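Antibiotic resistance protein (Deinococcus radiodurans, PDB 2VLI) is a P-loop phosphotransferase associated with tunicamycin resistance, which it probably confers by transferring a phosphate group to the antibiotic. Local coordinates at residues H23-G31 with Q168-P176; H107-L115 with L142-T153. One frame throughout, in Å; residues are numbered along the deposited sequence.

In the fold
Both contacts lie in a P-loop NTPase fold with a parallel sheet of strand order 2-3-1-4-5; contact 2 is part of the sheet, contact 1 packs beside it, and their centres lie about 20 Å apart. Contact 2 joins the fourth and fifth strands, 107-112 and 150-152, and carries the cadmium ion bound by Glu-145 and His-150. Contact 1 lies farther out, about 16 Å from the centre of the chain, where the tail after helix 158-169 meets the end of helix 20-28. Since residues 107-153 fall between 31 and 168, contact 2 is nested inside the loop closed by contact 1. They touch directly: Val-169 CG1 packs 3.4 Å from Phe-109 CZ, and Gln-168 lies against Ile-151.

Contact 1. Residues H23-G31 with Q168-P176; sequences HTLHERLPG and QVGLTLAPP
Arg-28, near the end of helix 20-28 in this P-loop NTPase fold, receives the C-terminal tail that runs on from helix 158-169. Its side chain starts toward the tail: CB lies 3.6 Å from Ala-174 O, and CG and CD skirt the same carbonyl, CD also passing Pro-176 CA. A bend at chi3 (55°) then turns the guanidinium so that its NE edge faces back to that oxygen. The NE bond to Ala-174 O is short, 2.7 Å, and lies in the guanidinium plane, although NE is tilted 18° from the carbonyl plane. NH2 adds a weak bond to the same oxygen, while NH1 turns to helix 158-169 for a salt bridge with Glu-163 and a hydrogen bond to Gln-159. The flat group is also sandwiched: Leu-173 CD1 sits over its centre, 3.7 Å from CZ, and the Pro-176 ring, through CD, covers the opposite face nearer the rim. Edge bonds and covered faces together would restrict its rotation.

The main chain answers in the other direction, with Ala-174 N donating to Arg-28 O at 2.8 Å. Three bonds thus join Arg-28 and Ala-174, one between backbones and two from the guanidinium. Beside this polar pair the tail turns leucines inward. Leu-171, just after the Schellman motif at Gly-170 that ends helix 158-169, brings CD1 to 3.6 Å from Leu-29 CD2, the two side chains crossing at about a right angle. Both also touch Ile-8 of strand 7-11, which ties the tail to the middle of the sheet. Leu-173 divides its branches: CD1 covers the guanidinium, and CD2 rests 3.9 Å from Leu-29 CG.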
loop_
_atom_site.group_PDB
_atom_site.type_symbol
_atom_site.label_atom_id
_atom_site.label_comp_id
_atom_site.label_asym_id
_atom_site.label_seq_id
_atom_site.Cartn_x
_atom_site.Cartn_y
_atom_site.Cartn_z
ATOM N N HIS A 23 -3.460 -7.898 -24.365
ATOM C CA HIS A 23 -3.320 -8.538 -25.689
ATOM C C HIS A 23 -4.667 -9.086 -26.216
ATOM O O HIS A 23 -5.077 -8.794 -27.337
ATOM C CB HIS A 23 -2.274 -9.655 -25.617
ATOM C CG HIS A 23 -2.146 -10.458 -26.883
ATOM N ND1 HIS A 23 -1.664 -9.919 -28.059
ATOM C CD2 HIS A 23 -2.400 -11.766 -27.143
ATOM C CE1 HIS A 23 -1.653 -10.850 -28.997
ATOM N NE2 HIS A 23 -2.093 -11.981 -28.468
ATOM N N THR A 24 -5.381 -9.847 -25.388
ATOM C CA THR A 24 -6.711 -10.345 -25.767
ATOM C C THR A 24 -7.703 -9.256 -26.138
ATOM O O THR A 24 -8.468 -9.401 -27.105
ATOM C CB THR A 24 -7.317 -11.185 -24.611
ATOM O OG1 THR A 24 -6.319 -12.106 -24.162
ATOM C CG2 THR A 24 -8.581 -11.921 -25.057
ATOM N N LEU A 25 -7.721 -8.174 -25.367
ATOM C CA LEU A 25 -8.628 -7.088 -25.631
ATOM C C LEU A 25 -8.219 -6.446 -26.922
ATOM O O LEU A 25 -9.059 -6.056 -27.723
ATOM C CB LEU A 25 -8.567 -6.010 -24.547
ATOM C CG LEU A 25 -9.449 -6.185 -23.323
ATOM C CD1 LEU A 25 -8.923 -5.308 -22.193
ATOM C CD2 LEU A 25 -10.931 -5.897 -23.658
ATOM N N HIS A 26 -6.914 -6.293 -27.087
ATOM C CA HIS A 26 -6.365 -5.703 -28.297
ATOM C C HIS A 26 -6.816 -6.481 -29.538
ATOM O O HIS A 26 -7.300 -5.881 -30.495
ATOM C CB HIS A 26 -4.853 -5.652 -28.243
ATOM C CG HIS A 26 -4.244 -5.111 -29.500
ATOM N ND1 HIS A 26 -4.682 -3.945 -30.084
ATOM C CD2 HIS A 26 -3.294 -5.618 -30.325
ATOM C CE1 HIS A 26 -3.988 -3.727 -31.189
ATOM N NE2 HIS A 26 -3.140 -4.730 -31.358
ATOM N N GLU A 27 -6.675 -7.806 -29.479
ATOM C CA GLU A 27 -7.026 -8.692 -30.615
ATOM C C GLU A 27 -8.505 -8.632 -30.970
ATOM O O GLU A 27 -8.875 -8.964 -32.089
ATOM C CB GLU A 27 -6.699 -10.138 -30.320
ATOM C CG GLU A 27 -5.258 -10.507 -30.060
ATOM C CD GLU A 27 -5.131 -11.978 -29.549
ATOM O OE1 GLU A 27 -6.094 -12.504 -28.908
ATOM O OE2 GLU A 27 -4.077 -12.629 -29.807
ATOM N N ARG A 28 -9.347 -8.200 -30.028
ATOM C CA ARG A 28 -10.802 -8.178 -30.225
ATOM C C ARG A 28 -11.443 -6.806 -30.248
ATOM O O ARG A 28 -12.675 -6.687 -30.292
ATOM C CB ARG A 28 -11.459 -9.056 -29.175
ATOM C CG ARG A 28 -10.912 -10.482 -29.228
ATOM C CD ARG A 28 -11.576 -11.425 -28.256
ATOM N NE ARG A 28 -13.019 -11.437 -28.432
ATOM C CZ ARG A 28 -13.884 -11.975 -27.574
ATOM N NH1 ARG A 28 -13.449 -12.580 -26.481
ATOM N NH2 ARG A 28 -15.187 -11.908 -27.816
ATOM N N LEU A 29 -10.615 -5.762 -30.224
ATOM C CA LEU A 29 -11.072 -4.401 -30.441
ATOM C C LEU A 29 -10.344 -3.816 -31.630
ATOM O O LEU A 29 -9.264 -3.232 -31.464
ATOM C CB LEU A 29 -10.775 -3.522 -29.216
ATOM C CG LEU A 29 -11.690 -3.726 -28.024
ATOM C CD1 LEU A 29 -11.051 -3.078 -26.794
ATOM C CD2 LEU A 29 -13.082 -3.158 -28.321
ATOM N N PRO A 30 -10.925 -3.936 -32.838
ATOM C CA PRO A 30 -10.228 -3.360 -33.995
ATOM C C PRO A 30 -10.012 -1.851 -33.862
ATOM O O PRO A 30 -10.895 -1.116 -33.354
ATOM C CB PRO A 30 -11.154 -3.726 -35.194
ATOM C CG PRO A 30 -11.957 -4.907 -34.701
ATOM C CD PRO A 30 -12.201 -4.571 -33.224
ATOM N N GLY A 31 -8.828 -1.403 -34.276
ATOM C CA GLY A 31 -8.411 0.007 -34.151
ATOM C C GLY A 31 -7.700 0.324 -32.831
ATOM O O GLY A 31 -7.210 1.441 -32.634
ATOM N N GLN A 168 -18.179 -4.123 -18.767
ATOM C CA GLN A 168 -18.218 -3.048 -17.784
ATOM C C GLN A 168 -18.085 -1.696 -18.470
ATOM O O GLN A 168 -18.825 -0.779 -18.146
ATOM C CB GLN A 168 -17.176 -3.275 -16.682
ATOM C CG GLN A 168 -17.526 -4.494 -15.866
ATOM C CD GLN A 168 -16.953 -4.558 -14.439
ATOM O OE1 GLN A 168 -16.752 -5.647 -13.918
ATOM N NE2 GLN A 168 -16.792 -3.409 -13.784
ATOM N N VAL A 169 -17.208 -1.594 -19.470
ATOM C CA VAL A 169 -16.989 -0.294 -20.132
ATOM C C VAL A 169 -17.952 0.009 -21.307
ATOM O O VAL A 169 -17.900 1.086 -21.894
ATOM C CB VAL A 169 -15.517 -0.143 -20.580
ATOM C CG1 VAL A 169 -14.586 -0.447 -19.405
ATOM C CG2 VAL A 169 -15.193 -1.047 -21.708
ATOM N N GLY A 170 -18.811 -0.941 -21.656
ATOM C CA GLY A 170 -19.843 -0.704 -22.682
ATOM C C GLY A 170 -19.350 -0.897 -24.109
ATOM O O GLY A 170 -19.871 -0.288 -25.030
ATOM N N LEU A 171 -18.368 -1.780 -24.276
ATOM C CA LEU A 171 -17.714 -2.016 -25.559
ATOM C C LEU A 171 -18.082 -3.374 -26.116
ATOM O O LEU A 171 -18.158 -4.361 -25.385
ATOM C CB LEU A 171 -16.182 -1.944 -25.412
ATOM C CG LEU A 171 -15.447 -0.598 -25.533
ATOM C CD1 LEU A 171 -13.955 -0.873 -25.694
ATOM C CD2 LEU A 171 -15.970 0.265 -26.708
ATOM N N THR A 172 -18.263 -3.417 -27.432
ATOM C CA THR A 172 -18.552 -4.657 -28.150
ATOM C C THR A 172 -17.258 -5.256 -28.651
ATOM O O THR A 172 -16.504 -4.578 -29.328
ATOM C CB THR A 172 -19.538 -4.363 -29.326
ATOM O OG1 THR A 172 -20.870 -4.325 -28.790
ATOM C CG2 THR A 172 -19.444 -5.420 -30.433
ATOM N N LEU A 173 -16.987 -6.496 -28.271
ATOM C CA LEU A 173 -15.815 -7.205 -28.737
ATOM C C LEU A 173 -16.091 -7.925 -30.062
ATOM O O LEU A 173 -17.183 -8.479 -30.282
ATOM C CB LEU A 173 -15.329 -8.222 -27.697
ATOM C CG LEU A 173 -14.807 -7.715 -26.341
ATOM C CD1 LEU A 173 -14.160 -8.847 -25.614
ATOM C CD2 LEU A 173 -13.831 -6.550 -26.513
ATOM N N ALA A 174 -15.104 -7.897 -30.946
ATOM C CA ALA A 174 -15.067 -8.822 -32.076
ATOM C C ALA A 174 -14.942 -10.235 -31.511
ATOM O O ALA A 174 -14.547 -10.400 -30.381
ATOM C CB ALA A 174 -13.906 -8.509 -32.996
ATOM N N PRO A 175 -15.331 -11.260 -32.283
ATOM C CA PRO A 175 -15.230 -12.641 -31.781
ATOM C C PRO A 175 -13.778 -13.113 -31.626
ATOM O O PRO A 175 -12.882 -12.515 -32.233
ATOM C CB PRO A 175 -15.976 -13.461 -32.846
ATOM C CG PRO A 175 -15.982 -12.599 -34.082
ATOM C CD PRO A 175 -15.925 -11.179 -33.631
ATOM N N PRO A 176 -13.536 -14.156 -30.797
ATOM C CA PRO A 176 -12.165 -14.669 -30.565
ATOM C C PRO A 176 -11.411 -15.159 -31.809
ATOM O O PRO A 176 -10.261 -15.612 -31.690
ATOM C CB PRO A 176 -12.380 -15.838 -29.595
ATOM C CG PRO A 176 -13.731 -15.607 -28.978
ATOM C CD PRO A 176 -14.541 -14.870 -29.979
#

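Contact 2. Residues H107-L115 with L142-T153; sequences HHFTLIAPL and LRGEQFQTHIDT. With CD (cadmium ion), chain C.
Thr-110 and Ile-151 lie at the middle of a parallel strand pair, 107-112 beside 150-152, at the edge of the P-loop NTPase sheet within this chain. Here the strands are closely bonded. Thr-110 N donates to Thr-149 O, Thr-110 O receives Ile-151 N at 2.9 Å, and Ile-112 continues the pattern with Ile-151 O and Thr-153 N. Thr-110 OG1, beside its own backbone N (chi1 -65°), donates to a lone pair of Phe-147 O at 2.9 Å, tying the strand to the turn that precedes its partner.

On the same face, Ile-112 packs tightly in the angle between strand and turn. Its CD1 reaches His-150 CD2 at 3.6 Å and also meets Leu-142 O, while CG2 sits over the centre of the Arg-143 guanidinium, 3.5 Å from CZ. The His-150 ring is held at both nitrogens: NE2 donates to Leu-142 O, and ND1 binds cadmium at 2.3 Å. Glu-145 supplies both carboxylate oxygens to the metal, one further ligand atom comes from outside the two segments, and Gln-148 NE2 holds Glu-145 OE1 in place through its anti lone pair. On the other face Phe-109 CD1 presses on Ile-151 CG1 at 3.7 Å, with Thr-149 CG2 at the ring edge.

Water enters along the looser margin. One molecule joins His-108 ND1 to Gln-148 O, another links His-108 O with Thr-149 OG1, and a third donates to Ile-112 O beside the exposed Asp-152, whose OD1 accepts from Ala-154 N.

Strand 7-11 bonds along the far side of strand 107-112. Helix 158-169 packs against Phe-109 and Ile-151, helix 132-142 lies against Leu-115 and Phe-147, and Asn-140 of the second subunit packs on Glu-145.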
loop_
_atom_site.group_PDB
_atom_site.type_symbol
_atom_site.label_atom_id
_atom_site.label_comp_id
_atom_site.label_asym_id
_atom_site.label_seq_id
_atom_site.Cartn_x
_atom_site.Cartn_y
_atom_site.Cartn_z
ATOM N N HIS A 107 -11.075 4.240 -17.925
ATOM C CA HIS A 107 -11.680 3.110 -17.249
ATOM C C HIS A 107 -10.593 2.297 -16.592
ATOM O O HIS A 107 -9.879 1.536 -17.249
ATOM C CB HIS A 107 -12.396 2.245 -18.265
ATOM C CG HIS A 107 -13.512 2.948 -18.960
ATOM N ND1 HIS A 107 -14.770 3.078 -18.405
ATOM C CD2 HIS A 107 -13.565 3.564 -20.168
ATOM C CE1 HIS A 107 -15.552 3.730 -19.244
ATOM N NE2 HIS A 107 -14.852 4.022 -20.330
ATOM N N HIS A 108 -10.473 2.463 -15.294
ATOM C CA HIS A 108 -9.421 1.872 -14.566
ATOM C C HIS A 108 -9.869 0.694 -13.694
ATOM O O HIS A 108 -10.855 0.774 -12.940
ATOM C CB HIS A 108 -8.667 2.902 -13.785
ATOM C CG HIS A 108 -9.490 3.708 -12.857
ATOM N ND1 HIS A 108 -9.718 3.329 -11.555
ATOM C CD2 HIS A 108 -10.112 4.897 -13.025
ATOM C CE1 HIS A 108 -10.450 4.258 -10.957
ATOM N NE2 HIS A 108 -10.690 5.228 -11.828
ATOM N N PHE A 109 -9.110 -0.372 -13.821
ATOM C CA PHE A 109 -9.380 -1.652 -13.207
ATOM C C PHE A 109 -8.148 -2.180 -12.567
ATOM O O PHE A 109 -7.024 -1.969 -13.090
ATOM C CB PHE A 109 -9.804 -2.680 -14.283
ATOM C CG PHE A 109 -11.019 -2.301 -15.038
ATOM C CD1 PHE A 109 -12.280 -2.401 -14.442
ATOM C CD2 PHE A 109 -10.927 -1.773 -16.338
ATOM C CE1 PHE A 109 -13.407 -2.044 -15.130
ATOM C CE2 PHE A 109 -12.055 -1.404 -17.027
ATOM C CZ PHE A 109 -13.292 -1.545 -16.457
ATOM N N THR A 110 -8.331 -2.938 -11.474
ATOM C CA THR A 110 -7.268 -3.727 -10.834
ATOM C C THR A 110 -7.718 -5.191 -10.789
ATOM O O THR A 110 -8.823 -5.485 -10.357
ATOM C CB THR A 110 -6.943 -3.182 -9.430
ATOM O OG1 THR A 110 -6.398 -1.860 -9.566
ATOM C CG2 THR A 110 -5.925 -4.049 -8.651
ATOM N N LEU A 111 -6.891 -6.075 -11.337
ATOM C CA LEU A 111 -7.170 -7.512 -11.334
ATOM C C LEU A 111 -6.843 -8.095 -10.018
ATOM O O LEU A 111 -5.707 -8.010 -9.554
ATOM C CB LEU A 111 -6.360 -8.218 -12.394
ATOM C CG LEU A 111 -6.531 -7.605 -13.773
ATOM C CD1 LEU A 111 -5.848 -8.426 -14.851
ATOM C CD2 LEU A 111 -8.003 -7.396 -14.096
ATOM N N ILE A 112 -7.857 -8.719 -9.414
ATOM C CA ILE A 112 -7.693 -9.514 -8.207
ATOM C C ILE A 112 -7.569 -10.986 -8.592
ATOM O O ILE A 112 -8.555 -11.647 -8.892
ATOM C CB ILE A 112 -8.879 -9.352 -7.252
ATOM C CG1 ILE A 112 -9.137 -7.864 -6.959
ATOM C CG2 ILE A 112 -8.654 -10.198 -5.973
ATOM C CD1 ILE A 112 -7.851 -7.089 -6.621
ATOM N N ALA A 113 -6.353 -11.486 -8.561
ATOM C CA ALA A 113 -6.071 -12.799 -9.057
ATOM C C ALA A 113 -5.778 -13.742 -7.916
ATOM O O ALA A 113 -5.244 -13.323 -6.902
ATOM C CB ALA A 113 -4.894 -12.745 -10.027
ATOM N N PRO A 114 -6.111 -15.045 -8.089
ATOM C CA PRO A 114 -5.836 -16.055 -7.084
ATOM C C PRO A 114 -4.346 -16.241 -6.800
ATOM O O PRO A 114 -3.506 -16.172 -7.728
ATOM C CB PRO A 114 -6.426 -17.332 -7.702
ATOM C CG PRO A 114 -7.491 -16.832 -8.586
ATOM C CD PRO A 114 -6.881 -15.605 -9.217
ATOM N N LEU A 115 -4.009 -16.435 -5.523
ATOM C CA LEU A 115 -2.600 -16.573 -5.125
ATOM C C LEU A 115 -1.839 -17.658 -5.977
ATOM O O LEU A 115 -0.719 -17.444 -6.412
ATOM C CB LEU A 115 -2.483 -16.870 -3.645
ATOM C CG LEU A 115 -1.125 -17.138 -3.049
ATOM C CD1 LEU A 115 -0.147 -15.989 -3.323
ATOM C CD2 LEU A 115 -1.289 -17.509 -1.537
ATOM N N LEU A 142 -3.683 -4.987 -3.171
ATOM C CA LEU A 142 -4.509 -4.679 -4.313
ATOM C C LEU A 142 -6.040 -4.719 -4.110
ATOM O O LEU A 142 -6.795 -4.090 -4.854
ATOM C CB LEU A 142 -4.119 -5.573 -5.521
ATOM C CG LEU A 142 -2.696 -5.367 -6.053
ATOM C CD1 LEU A 142 -2.260 -6.418 -7.142
ATOM C CD2 LEU A 142 -2.599 -4.021 -6.625
ATOM N N ARG A 143 -6.463 -5.529 -3.157
ATOM C CA ARG A 143 -7.850 -5.662 -2.752
ATOM C C ARG A 143 -8.374 -4.446 -1.969
ATOM O O ARG A 143 -9.564 -4.380 -1.707
ATOM C CB ARG A 143 -8.045 -6.876 -1.907
ATOM C CG ARG A 143 -8.014 -8.216 -2.655
ATOM C CD ARG A 143 -8.025 -9.304 -1.614
ATOM N NE ARG A 143 -7.977 -10.634 -2.219
ATOM C CZ ARG A 143 -9.035 -11.300 -2.671
ATOM N NH1 ARG A 143 -10.254 -10.810 -2.554
ATOM N NH2 ARG A 143 -8.876 -12.496 -3.251
ATOM N N GLY A 144 -7.508 -3.486 -1.652
ATOM C CA GLY A 144 -7.935 -2.239 -1.000
ATOM C C GLY A 144 -8.816 -1.436 -1.936
ATOM O O GLY A 144 -8.594 -1.438 -3.146
ATOM N N GLU A 145 -9.777 -0.687 -1.394
ATOM C CA GLU A 145 -10.613 0.139 -2.236
ATOM C C GLU A 145 -9.910 1.312 -2.913
ATOM O O GLU A 145 -10.459 1.851 -3.835
ATOM C CB GLU A 145 -11.941 0.503 -1.588
ATOM C CG GLU A 145 -12.798 -0.676 -1.343
ATOM C CD GLU A 145 -13.099 -1.501 -2.620
ATOM O OE1 GLU A 145 -13.406 -0.980 -3.665
ATOM O OE2 GLU A 145 -13.107 -2.691 -2.517
ATOM N N GLN A 146 -8.702 1.697 -2.490
ATOM C CA GLN A 146 -7.929 2.726 -3.227
ATOM C C GLN A 146 -7.584 2.224 -4.676
ATOM O O GLN A 146 -7.271 2.985 -5.590
ATOM C CB GLN A 146 -6.638 3.052 -2.476
ATOM C CG GLN A 146 -5.470 2.003 -2.468
ATOM C CD GLN A 146 -5.615 0.917 -1.431
ATOM O OE1 GLN A 146 -6.710 0.684 -0.930
ATOM N NE2 GLN A 146 -4.496 0.235 -1.092
ATOM N N PHE A 147 -7.724 0.931 -4.871
ATOM C CA PHE A 147 -7.458 0.294 -6.205
ATOM C C PHE A 147 -8.738 -0.044 -7.045
ATOM O O PHE A 147 -8.636 -0.632 -8.098
ATOM C CB PHE A 147 -6.584 -0.954 -5.987
ATOM C CG PHE A 147 -5.139 -0.656 -5.816
ATOM C CD1 PHE A 147 -4.405 -0.105 -6.855
ATOM C CD2 PHE A 147 -4.489 -0.943 -4.624
ATOM C CE1 PHE A 147 -3.068 0.222 -6.650
ATOM C CE2 PHE A 147 -3.158 -0.671 -4.443
ATOM C CZ PHE A 147 -2.443 -0.077 -5.471
ATOM N N GLN A 148 -9.941 0.387 -6.628
ATOM C CA GLN A 148 -11.154 0.129 -7.406
ATOM C C GLN A 148 -11.062 0.806 -8.800
ATOM O O GLN A 148 -10.356 1.807 -8.958
ATOM C CB GLN A 148 -12.406 0.491 -6.588
ATOM C CG GLN A 148 -12.589 1.955 -6.401
ATOM C CD GLN A 148 -13.665 2.411 -5.366
ATOM O OE1 GLN A 148 -14.099 3.543 -5.468
ATOM N NE2 GLN A 148 -14.079 1.561 -4.405
ATOM N N THR A 149 -11.666 0.265 -9.855
ATOM C CA THR A 149 -12.596 -0.872 -9.846
ATOM C C THR A 149 -11.878 -2.217 -9.854
ATOM O O THR A 149 -10.991 -2.433 -10.639
ATOM C CB THR A 149 -13.476 -0.747 -11.098
ATOM O OG1 THR A 149 -14.272 0.435 -10.947
ATOM C CG2 THR A 149 -14.370 -2.023 -11.345
ATOM N N HIS A 150 -12.265 -3.099 -8.955
ATOM C CA HIS A 150 -11.761 -4.436 -8.856
ATOM C C HIS A 150 -12.443 -5.368 -9.840
ATOM O O HIS A 150 -13.642 -5.302 -10.038
ATOM C CB HIS A 150 -11.974 -4.960 -7.423
ATOM C CG HIS A 150 -11.137 -4.272 -6.382
ATOM N ND1 HIS A 150 -11.670 -3.575 -5.320
ATOM C CD2 HIS A 150 -9.795 -4.131 -6.279
ATOM C CE1 HIS A 150 -10.691 -3.086 -4.580
ATOM N NE2 HIS A 150 -9.540 -3.384 -5.147
ATOM N N ILE A 151 -11.653 -6.244 -10.452
ATOM C CA ILE A 151 -12.188 -7.342 -11.300
ATOM C C ILE A 151 -11.576 -8.616 -10.745
ATOM O O ILE A 151 -10.373 -8.787 -10.762
ATOM C CB ILE A 151 -11.758 -7.209 -12.766
ATOM C CG1 ILE A 151 -12.314 -5.948 -13.408
ATOM C CG2 ILE A 151 -12.181 -8.513 -13.603
ATOM C CD1 ILE A 151 -13.708 -5.992 -13.780
ATOM N N ASP A 152 -12.388 -9.501 -10.185
ATOM C CA ASP A 152 -11.844 -10.726 -9.610
ATOM C C ASP A 152 -11.837 -11.745 -10.710
ATOM O O ASP A 152 -12.868 -11.978 -11.338
ATOM C CB ASP A 152 -12.733 -11.227 -8.486
ATOM C CG ASP A 152 -12.098 -12.343 -7.655
ATOM O OD1 ASP A 152 -11.442 -13.321 -8.197
ATOM O OD2 ASP A 152 -12.203 -12.197 -6.413
ATOM N N THR A 153 -10.689 -12.365 -10.938
ATOM C CA THR A 153 -10.489 -13.211 -12.100
ATOM C C THR A 153 -10.603 -14.691 -11.737
ATOM O O THR A 153 -10.454 -15.562 -12.609
ATOM C CB THR A 153 -9.094 -12.955 -12.758
ATOM O OG1 THR A 153 -8.044 -13.321 -11.866
ATOM C CG2 THR A 153 -8.928 -11.504 -13.137
HETATM CD CD CD C . -13.890 -3.349 -4.605
HETATM O O HOH W 1 -8.033 1.342 -10.455
HETATM O O HOH W 2 -12.942 2.572 -11.987
HETATM O O HOH W 3 -9.215 -13.926 -7.247
HETATM O O HOH W 4 -5.914 -12.559 -4.401
#